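PDB 6J61: flavin-dependent thymidylate synthase from Thermus thermophilus, which probably catalyses the reductive methylation of dUMP to dTMP, with methylenetetrahydrofolate as methyl donor and NADPH and its bound FAD as reductants. Local coordinates for residues Ala77-Ile91 against Thr166-Phe180. Residues are numbered along the deposited sequence; the frame is centred on the assembly and turned at random.
Sequences ARQWFRHRTASVNEI and TEFYWKQDLHNLFHF. With FAD (flavin-adenine dinucleotide), chain N; PO4 (phosphate ion), chain L.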
loop_
_atom_site.group_PDB
_atom_site.type_symbol
_atom_site.label_atom_id
_atom_site.label_comp_id
_atom_site.label_asym_id
_atom_site.label_seq_id
_atom_site.Cartn_x
_atom_site.Cartn_y
_atom_site.Cartn_z
ATOM N N ALA A 77 -18.932 -5.994 -6.661
ATOM C CA ALA A 77 -17.796 -6.366 -5.826
ATOM C C ALA A 77 -16.462 -6.095 -6.508
ATOM O O ALA A 77 -15.510 -5.663 -5.861
ATOM C CB ALA A 77 -17.888 -7.829 -5.440
ATOM N N ARG A 78 -16.394 -6.349 -7.811
ATOM C CA ARG A 78 -15.171 -6.140 -8.568
ATOM C C ARG A 78 -14.726 -4.679 -8.667
ATOM O O ARG A 78 -13.521 -4.397 -8.692
ATOM C CB ARG A 78 -15.308 -6.754 -9.967
ATOM C CG ARG A 78 -15.151 -8.265 -9.946
ATOM C CD ARG A 78 -15.508 -8.919 -11.263
ATOM N NE ARG A 78 -14.575 -8.610 -12.343
ATOM C CZ ARG A 78 -14.902 -7.941 -13.447
ATOM N NH1 ARG A 78 -16.140 -7.499 -13.620
ATOM N NH2 ARG A 78 -13.990 -7.731 -14.387
ATOM N N GLN A 79 -15.685 -3.754 -8.728
ATOM C CA GLN A 79 -15.357 -2.335 -8.803
ATOM C C GLN A 79 -14.945 -1.909 -7.412
ATOM O O GLN A 79 -14.052 -1.090 -7.216
ATOM C CB GLN A 79 -16.577 -1.527 -9.229
ATOM C CG GLN A 79 -17.306 -2.148 -10.389
ATOM C CD GLN A 79 -18.367 -1.239 -10.947
ATOM O OE1 GLN A 79 -19.158 -0.668 -10.201
ATOM N NE2 GLN A 79 -18.399 -1.103 -12.272
ATOM N N TRP A 80 -15.618 -2.486 -6.437
ATOM C CA TRP A 80 -15.325 -2.179 -5.067
ATOM C C TRP A 80 -13.903 -2.623 -4.726
ATOM O O TRP A 80 -13.175 -1.915 -4.021
ATOM C CB TRP A 80 -16.321 -2.899 -4.162
ATOM C CG TRP A 80 -16.463 -2.305 -2.797
ATOM C CD1 TRP A 80 -15.458 -1.903 -1.956
ATOM C CD2 TRP A 80 -17.685 -2.089 -2.092
ATOM N NE1 TRP A 80 -15.986 -1.449 -0.766
ATOM C CE2 TRP A 80 -17.351 -1.553 -0.825
ATOM C CE3 TRP A 80 -19.029 -2.299 -2.403
ATOM C CZ2 TRP A 80 -18.319 -1.226 0.125
ATOM C CZ3 TRP A 80 -19.990 -1.977 -1.454
ATOM C CH2 TRP A 80 -19.632 -1.447 -0.208
ATOM N N PHE A 81 -13.501 -3.786 -5.229
ATOM C CA PHE A 81 -12.179 -4.317 -4.916
ATOM C C PHE A 81 -11.022 -3.627 -5.630
ATOM O O PHE A 81 -9.862 -3.894 -5.323
ATOM C CB PHE A 81 -12.135 -5.835 -5.161
ATOM C CG PHE A 81 -13.068 -6.625 -4.277
ATOM C CD1 PHE A 81 -13.848 -5.991 -3.307
ATOM C CD2 PHE A 81 -13.193 -8.003 -4.433
ATOM C CE1 PHE A 81 -14.744 -6.723 -2.507
ATOM C CE2 PHE A 81 -14.085 -8.740 -3.638
ATOM C CZ PHE A 81 -14.858 -8.096 -2.677
ATOM N N ARG A 82 -11.339 -2.739 -6.570
ATOM C CA ARG A 82 -10.315 -1.989 -7.296
ATOM C C ARG A 82 -9.563 -1.102 -6.314
ATOM O O ARG A 82 -8.484 -0.604 -6.619
ATOM C CB ARG A 82 -10.945 -1.106 -8.380
ATOM C CG ARG A 82 -11.466 -1.857 -9.594
ATOM C CD ARG A 82 -10.331 -2.497 -10.380
ATOM N NE ARG A 82 -10.808 -3.453 -11.382
ATOM C CZ ARG A 82 -11.671 -3.158 -12.347
ATOM N NH1 ARG A 82 -12.157 -1.926 -12.451
ATOM N NH2 ARG A 82 -12.052 -4.098 -13.201
ATOM N N HIS A 83 -10.164 -0.899 -5.145
ATOM C CA HIS A 83 -9.595 -0.088 -4.077
ATOM C C HIS A 83 -8.719 -1.001 -3.237
ATOM O O HIS A 83 -9.203 -1.819 -2.445
ATOM C CB HIS A 83 -10.714 0.527 -3.236
ATOM C CG HIS A 83 -11.601 1.450 -4.012
ATOM N ND1 HIS A 83 -11.426 2.817 -4.024
ATOM C CD2 HIS A 83 -12.638 1.199 -4.847
ATOM C CE1 HIS A 83 -12.313 3.366 -4.833
ATOM N NE2 HIS A 83 -13.060 2.407 -5.346
ATOM N N ARG A 84 -7.417 -0.831 -3.422
ATOM C CA ARG A 84 -6.400 -1.639 -2.781
ATOM C C ARG A 84 -6.045 -1.306 -1.346
ATOM O O ARG A 84 -5.448 -2.134 -0.659
ATOM C CB ARG A 84 -5.131 -1.585 -3.637
ATOM C CG ARG A 84 -5.302 -2.159 -5.036
ATOM C CD ARG A 84 -4.219 -1.652 -5.979
ATOM N NE ARG A 84 -4.313 -0.202 -6.162
ATOM C CZ ARG A 84 -3.549 0.512 -6.984
ATOM N NH1 ARG A 84 -2.620 -0.085 -7.716
ATOM N NH2 ARG A 84 -3.712 1.829 -7.064
ATOM N N THR A 85 -6.408 -0.115 -0.888
ATOM C CA THR A 85 -6.056 0.304 0.464
ATOM C C THR A 85 -6.920 -0.298 1.562
ATOM O O THR A 85 -6.819 0.092 2.722
ATOM C CB THR A 85 -6.101 1.844 0.597
ATOM O OG1 THR A 85 -7.407 2.315 0.235
ATOM C CG2 THR A 85 -5.042 2.502 -0.300
ATOM N N ALA A 86 -7.761 -1.255 1.211
ATOM C CA ALA A 86 -8.615 -1.869 2.203
ATOM C C ALA A 86 -8.279 -3.344 2.463
ATOM O O ALA A 86 -7.515 -3.965 1.731
ATOM C CB ALA A 86 -10.073 -1.732 1.774
ATOM N N SER A 87 -8.847 -3.886 3.530
ATOM C CA SER A 87 -8.651 -5.284 3.870
ATOM C C SER A 87 -10.004 -5.945 3.614
ATOM O O SER A 87 -11.028 -5.520 4.149
ATOM C CB SER A 87 -8.234 -5.428 5.337
ATOM O OG SER A 87 -6.953 -4.854 5.570
ATOM N N VAL A 88 -10.018 -6.967 2.775
ATOM C CA VAL A 88 -11.269 -7.625 2.452
ATOM C C VAL A 88 -11.172 -9.121 2.644
ATOM O O VAL A 88 -10.083 -9.687 2.543
ATOM C CB VAL A 88 -11.689 -7.324 0.982
ATOM C CG1 VAL A 88 -10.465 -7.156 0.117
ATOM C CG2 VAL A 88 -12.506 -8.470 0.413
ATOM N N ASN A 89 -12.305 -9.740 2.983
ATOM C CA ASN A 89 -12.390 -11.189 3.113
ATOM C C ASN A 89 -13.733 -11.593 2.549
ATOM O O ASN A 89 -14.776 -11.218 3.066
ATOM C CB ASN A 89 -12.263 -11.670 4.553
ATOM C CG ASN A 89 -11.949 -13.160 4.618
ATOM O OD1 ASN A 89 -12.833 -14.009 4.473
ATOM N ND2 ASN A 89 -10.676 -13.483 4.790
ATOM N N GLU A 90 -13.695 -12.351 1.467
ATOM C CA GLU A 90 -14.903 -12.763 0.784
ATOM C C GLU A 90 -15.213 -14.254 0.881
ATOM O O GLU A 90 -14.314 -15.077 1.047
ATOM C CB GLU A 90 -14.788 -12.334 -0.684
ATOM C CG GLU A 90 -15.822 -12.918 -1.628
ATOM C CD GLU A 90 -15.817 -12.240 -2.992
ATOM O OE1 GLU A 90 -14.720 -12.042 -3.559
ATOM O OE2 GLU A 90 -16.913 -11.908 -3.498
ATOM N N ILE A 91 -16.500 -14.577 0.791
ATOM C CA ILE A 91 -16.977 -15.952 0.808
ATOM C C ILE A 91 -16.447 -16.624 -0.458
ATOM O O ILE A 91 -16.847 -16.265 -1.563
ATOM C CB ILE A 91 -18.534 -15.988 0.804
ATOM C CG1 ILE A 91 -19.050 -15.905 2.239
ATOM C CG2 ILE A 91 -19.052 -17.241 0.122
ATOM C CD1 ILE A 91 -20.540 -16.038 2.362
ATOM N N THR A 166 -22.736 -11.882 -3.441
ATOM C CA THR A 166 -21.571 -12.374 -2.716
ATOM C C THR A 166 -21.405 -11.535 -1.454
ATOM O O THR A 166 -21.880 -10.405 -1.393
ATOM C CB THR A 166 -20.291 -12.283 -3.580
ATOM O OG1 THR A 166 -19.161 -12.718 -2.814
ATOM C CG2 THR A 166 -20.059 -10.852 -4.051
ATOM N N GLU A 167 -20.752 -12.087 -0.438
ATOM C CA GLU A 167 -20.568 -11.342 0.802
ATOM C C GLU A 167 -19.114 -11.225 1.167
ATOM O O GLU A 167 -18.306 -12.083 0.806
ATOM C CB GLU A 167 -21.267 -12.016 1.976
ATOM C CG GLU A 167 -22.715 -12.323 1.782
ATOM C CD GLU A 167 -23.333 -12.887 3.045
ATOM O OE1 GLU A 167 -24.435 -13.457 2.945
ATOM O OE2 GLU A 167 -22.723 -12.760 4.136
ATOM N N PHE A 168 -18.799 -10.172 1.916
ATOM C CA PHE A 168 -17.445 -9.933 2.376
ATOM C C PHE A 168 -17.359 -8.914 3.508
ATOM O O PHE A 168 -18.308 -8.185 3.797
ATOM C CB PHE A 168 -16.566 -9.462 1.214
ATOM C CG PHE A 168 -17.070 -8.213 0.523
ATOM C CD1 PHE A 168 -17.944 -8.306 -0.555
ATOM C CD2 PHE A 168 -16.619 -6.951 0.917
ATOM C CE1 PHE A 168 -18.361 -7.161 -1.250
ATOM C CE2 PHE A 168 -17.029 -5.798 0.232
ATOM C CZ PHE A 168 -17.903 -5.904 -0.859
ATOM N N TYR A 169 -16.202 -8.896 4.155
ATOM C CA TYR A 169 -15.909 -7.955 5.224
ATOM C C TYR A 169 -14.995 -6.912 4.595
ATOM O O TYR A 169 -14.008 -7.259 3.950
ATOM C CB TYR A 169 -15.182 -8.660 6.374
ATOM C CG TYR A 169 -16.099 -9.119 7.482
ATOM C CD1 TYR A 169 -17.333 -9.705 7.191
ATOM C CD2 TYR A 169 -15.735 -8.963 8.825
ATOM C CE1 TYR A 169 -18.184 -10.119 8.206
ATOM C CE2 TYR A 169 -16.579 -9.380 9.854
ATOM C CZ TYR A 169 -17.804 -9.957 9.538
ATOM O OH TYR A 169 -18.658 -10.379 10.543
ATOM N N TRP A 170 -15.329 -5.643 4.771
ATOM C CA TRP A 170 -14.537 -4.559 4.217
ATOM C C TRP A 170 -14.025 -3.710 5.380
ATOM O O TRP A 170 -14.804 -3.133 6.142
ATOM C CB TRP A 170 -15.415 -3.743 3.254
ATOM C CG TRP A 170 -14.733 -2.603 2.540
ATOM C CD1 TRP A 170 -14.788 -1.270 2.863
ATOM C CD2 TRP A 170 -13.885 -2.699 1.394
ATOM N NE1 TRP A 170 -14.022 -0.534 1.985
ATOM C CE2 TRP A 170 -13.456 -1.386 1.075
ATOM C CE3 TRP A 170 -13.442 -3.766 0.601
ATOM C CZ2 TRP A 170 -12.607 -1.116 0.002
ATOM C CZ3 TRP A 170 -12.591 -3.494 -0.476
ATOM C CH2 TRP A 170 -12.184 -2.180 -0.762
ATOM N N LYS A 171 -12.703 -3.671 5.527
ATOM C CA LYS A 171 -12.045 -2.901 6.589
ATOM C C LYS A 171 -11.242 -1.759 5.969
ATOM O O LYS A 171 -10.317 -1.996 5.186
ATOM C CB LYS A 171 -11.103 -3.800 7.392
ATOM C CG LYS A 171 -10.618 -3.167 8.683
ATOM C CD LYS A 171 -9.305 -2.407 8.535
ATOM C CE LYS A 171 -8.125 -3.340 8.521
ATOM N NZ LYS A 171 -6.853 -2.655 8.165
ATOM N N GLN A 172 -11.574 -0.525 6.331
ATOM C CA GLN A 172 -10.876 0.617 5.759
ATOM C C GLN A 172 -10.853 1.842 6.661
ATOM O O GLN A 172 -11.813 2.118 7.366
ATOM C CB GLN A 172 -11.526 0.965 4.414
ATOM C CG GLN A 172 -10.771 1.963 3.568
ATOM C CD GLN A 172 -11.275 1.964 2.150
ATOM O OE1 GLN A 172 -12.487 1.933 1.918
ATOM N NE2 GLN A 172 -10.357 1.993 1.185
ATOM N N ASP A 173 -9.747 2.573 6.622
ATOM C CA ASP A 173 -9.578 3.775 7.422
ATOM C C ASP A 173 -10.377 4.937 6.845
ATOM O O ASP A 173 -10.644 4.985 5.648
ATOM C CB ASP A 173 -8.088 4.131 7.524
ATOM C CG ASP A 173 -7.469 4.494 6.184
ATOM O OD1 ASP A 173 -7.717 5.619 5.693
ATOM O OD2 ASP A 173 -6.729 3.651 5.624
ATOM N N LEU A 174 -10.761 5.871 7.710
ATOM C CA LEU A 174 -11.573 7.020 7.309
ATOM C C LEU A 174 -11.043 7.817 6.101
ATOM O O LEU A 174 -11.811 8.210 5.213
ATOM C CB LEU A 174 -11.784 7.949 8.512
ATOM C CG LEU A 174 -12.725 9.139 8.278
ATOM C CD1 LEU A 174 -14.023 8.680 7.612
ATOM C CD2 LEU A 174 -13.004 9.819 9.611
ATOM N N HIS A 175 -9.736 8.046 6.075
ATOM C CA HIS A 175 -9.104 8.769 4.985
ATOM C C HIS A 175 -9.371 8.089 3.637
ATOM O O HIS A 175 -9.797 8.727 2.674
ATOM C CB HIS A 175 -7.606 8.854 5.245
ATOM C CG HIS A 175 -6.808 9.290 4.058
ATOM N ND1 HIS A 175 -7.204 10.322 3.232
ATOM C CD2 HIS A 175 -5.618 8.858 3.580
ATOM C CE1 HIS A 175 -6.290 10.506 2.297
ATOM N NE2 HIS A 175 -5.318 9.631 2.486
ATOM N N ASN A 176 -9.129 6.787 3.578
ATOM C CA ASN A 176 -9.346 6.030 2.354
ATOM C C ASN A 176 -10.815 5.730 2.092
ATOM O O ASN A 176 -11.215 5.460 0.958
ATOM C CB ASN A 176 -8.524 4.741 2.391
ATOM C CG ASN A 176 -7.053 5.004 2.151
ATOM O OD1 ASN A 176 -6.668 5.398 1.061
ATOM N ND2 ASN A 176 -6.229 4.816 3.177
ATOM N N LEU A 177 -11.627 5.778 3.138
ATOM C CA LEU A 177 -13.040 5.531 2.961
ATOM C C LEU A 177 -13.625 6.784 2.318
ATOM O O LEU A 177 -14.507 6.694 1.480
ATOM C CB LEU A 177 -13.699 5.226 4.314
ATOM C CG LEU A 177 -15.192 4.882 4.349
ATOM C CD1 LEU A 177 -15.507 3.772 3.358
ATOM C CD2 LEU A 177 -15.577 4.475 5.760
ATOM N N PHE A 178 -13.124 7.955 2.700
ATOM C CA PHE A 178 -13.607 9.206 2.106
ATOM C C PHE A 178 -13.262 9.212 0.619
ATOM O O PHE A 178 -14.047 9.667 -0.222
ATOM C CB PHE A 178 -12.958 10.427 2.770
ATOM C CG PHE A 178 -13.625 10.860 4.050
ATOM C CD1 PHE A 178 -15.001 10.835 4.174
ATOM C CD2 PHE A 178 -12.868 11.336 5.117
ATOM C CE1 PHE A 178 -15.621 11.278 5.345
ATOM C CE2 PHE A 178 -13.476 11.783 6.285
ATOM C CZ PHE A 178 -14.857 11.754 6.399
ATOM N N HIS A 179 -12.068 8.715 0.311
ATOM C CA HIS A 179 -11.601 8.616 -1.060
ATOM C C HIS A 179 -12.612 7.757 -1.831
ATOM O O HIS A 179 -13.090 8.133 -2.902
ATOM C CB HIS A 179 -10.225 7.953 -1.079
ATOM C CG HIS A 179 -9.624 7.832 -2.444
ATOM N ND1 HIS A 179 -9.139 8.917 -3.143
ATOM C CD2 HIS A 179 -9.409 6.751 -3.231
ATOM C CE1 HIS A 179 -8.648 8.508 -4.301
ATOM N NE2 HIS A 179 -8.800 7.199 -4.379
ATOM N N PHE A 180 -12.935 6.603 -1.259
ATOM C CA PHE A 180 -13.884 5.654 -1.841
ATOM C C PHE A 180 -15.228 6.319 -2.124
ATOM O O PHE A 180 -15.822 6.148 -3.196
ATOM C CB PHE A 180 -14.086 4.476 -0.875
ATOM C CG PHE A 180 -15.175 3.528 -1.287
ATOM C CD1 PHE A 180 -14.989 2.649 -2.339
ATOM C CD2 PHE A 180 -16.391 3.527 -0.629
ATOM C CE1 PHE A 180 -15.995 1.782 -2.730
ATOM C CE2 PHE A 180 -17.401 2.665 -1.015
ATOM C CZ PHE A 180 -17.200 1.790 -2.070
HETATM P PA FAD N . -7.192 2.730 -3.893
HETATM O O1A FAD N . -7.065 1.422 -4.581
HETATM O O2A FAD N . -7.908 2.514 -2.459
HETATM O O5B FAD N . -5.721 3.333 -3.670
HETATM C C5B FAD N . -5.818 4.672 -3.180
HETATM C C4B FAD N . -4.453 5.320 -3.378
HETATM O O4B FAD N . -3.468 4.585 -2.618
HETATM C C3B FAD N . -4.019 5.240 -4.832
HETATM O O3B FAD N . -4.480 6.335 -5.624
HETATM C C2B FAD N . -2.502 5.166 -4.745
HETATM O O2B FAD N . -1.944 6.486 -4.718
HETATM C C1B FAD N . -2.256 4.377 -3.430
HETATM N N9A FAD N . -2.009 2.918 -3.646
HETATM C C8A FAD N . -2.697 1.883 -3.059
HETATM N N7A FAD N . -2.230 0.730 -3.454
HETATM C C5A FAD N . -1.213 0.929 -4.317
HETATM C C6A FAD N . -0.337 0.079 -5.059
HETATM N N6A FAD N . -0.447 -1.295 -4.964
HETATM N N1A FAD N . 0.602 0.641 -5.854
HETATM C C2A FAD N . 0.723 1.974 -5.960
HETATM N N3A FAD N . -0.079 2.812 -5.283
HETATM C C4A FAD N . -1.047 2.341 -4.462
HETATM N N1 FAD N . -10.138 0.619 -13.956
HETATM C C2 FAD N . -9.881 -0.264 -14.935
HETATM O O2 FAD N . -9.239 -1.263 -14.658
HETATM N N3 FAD N . -10.298 -0.099 -16.214
HETATM C C4 FAD N . -11.028 1.007 -16.608
HETATM O O4 FAD N . -11.395 1.141 -17.766
HETATM C C4X FAD N . -11.345 2.035 -15.563
HETATM N N5 FAD N . -12.035 3.146 -15.821
HETATM C C5X FAD N . -12.309 4.069 -14.854
HETATM C C6 FAD N . -13.052 5.256 -15.186
HETATM C C7 FAD N . -13.335 6.208 -14.210
HETATM C C7M FAD N . -14.121 7.444 -14.607
HETATM C C8 FAD N . -12.892 6.017 -12.855
HETATM C C8M FAD N . -13.191 7.042 -11.782
HETATM C C9 FAD N . -12.165 4.867 -12.500
HETATM C C9A FAD N . -11.853 3.868 -13.483
HETATM N N10 FAD N . -11.108 2.683 -13.160
HETATM C C10 FAD N . -10.840 1.757 -14.175
HETATM C "C1'" FAD N . -10.614 2.404 -11.787
HETATM C "C2'" FAD N . -9.339 3.200 -11.406
HETATM O "O2'" FAD N . -8.298 2.987 -12.364
HETATM C "C3'" FAD N . -8.856 2.776 -9.997
HETATM O "O3'" FAD N . -8.416 1.405 -10.023
HETATM C "C4'" FAD N . -9.990 2.942 -8.936
HETATM O "O4'" FAD N . -10.708 4.173 -9.147
HETATM C "C5'" FAD N . -9.400 2.946 -7.527
HETATM O "O5'" FAD N . -8.812 4.225 -7.298
HETATM P P FAD N . -7.560 4.069 -6.296
HETATM O O1P FAD N . -6.638 3.000 -6.778
HETATM O O2P FAD N . -6.804 5.479 -6.259
HETATM O O3P FAD N . -8.148 3.735 -4.783
HETATM P P PO4 L . -15.978 -2.752 -14.699
HETATM O O1 PO4 L . -17.168 -3.066 -13.866
HETATM O O2 PO4 L . -15.990 -3.605 -15.914
HETATM O O3 PO4 L . -14.746 -3.019 -13.919
HETATM O O4 PO4 L . -16.011 -1.319 -15.091
HETATM O O HOH W 1 -9.918 3.858 -1.519
#
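Trp80 and Trp170 meet edge to face: the indole NE1 edge of Trp80 points at the face of Trp170, NE1 lying 3.1 Å from Trp170 CE2. With CG anti to the backbone N (chi1 -178°), the indole of Trp170 is carried between Trp80 and Ala86, whose methyl lies over the opposite face, a CH-pi contact that a small residue allows. Trp80 itself is sandwiched, the edge of Phe168 on one face and Phe180 in an offset stack on the other, with planes 26° apart. Phe168 in turn receives the edge of Phe81, and Phe180 turns its edge to the face of His83, whose NE2 bonds Arg184. Trp170 NE1 donates to Gln172 OE1 (2.9 Å) from above the carbonyl plane; with Gln172 NE2 donating to Thr85 OG1 (3.1 Å), the amide is held at both ends. Thr85 OG1 donates onward to FAD O2A (2.7 Å). Replacing Trp170 by an alanine would probably leave the Trp80 edge and Ala86 methyl facing a gap and Gln172 freer to turn. Beside this cluster, strand 87-90 pairs antiparallel with 166-173, Ser87 N hydrogen-bonding Lys171 O (2.9 Å). An aromatic core thus backs the ThyX motif, whose loop grips the FAD diphosphate in the ThyX homotetramer.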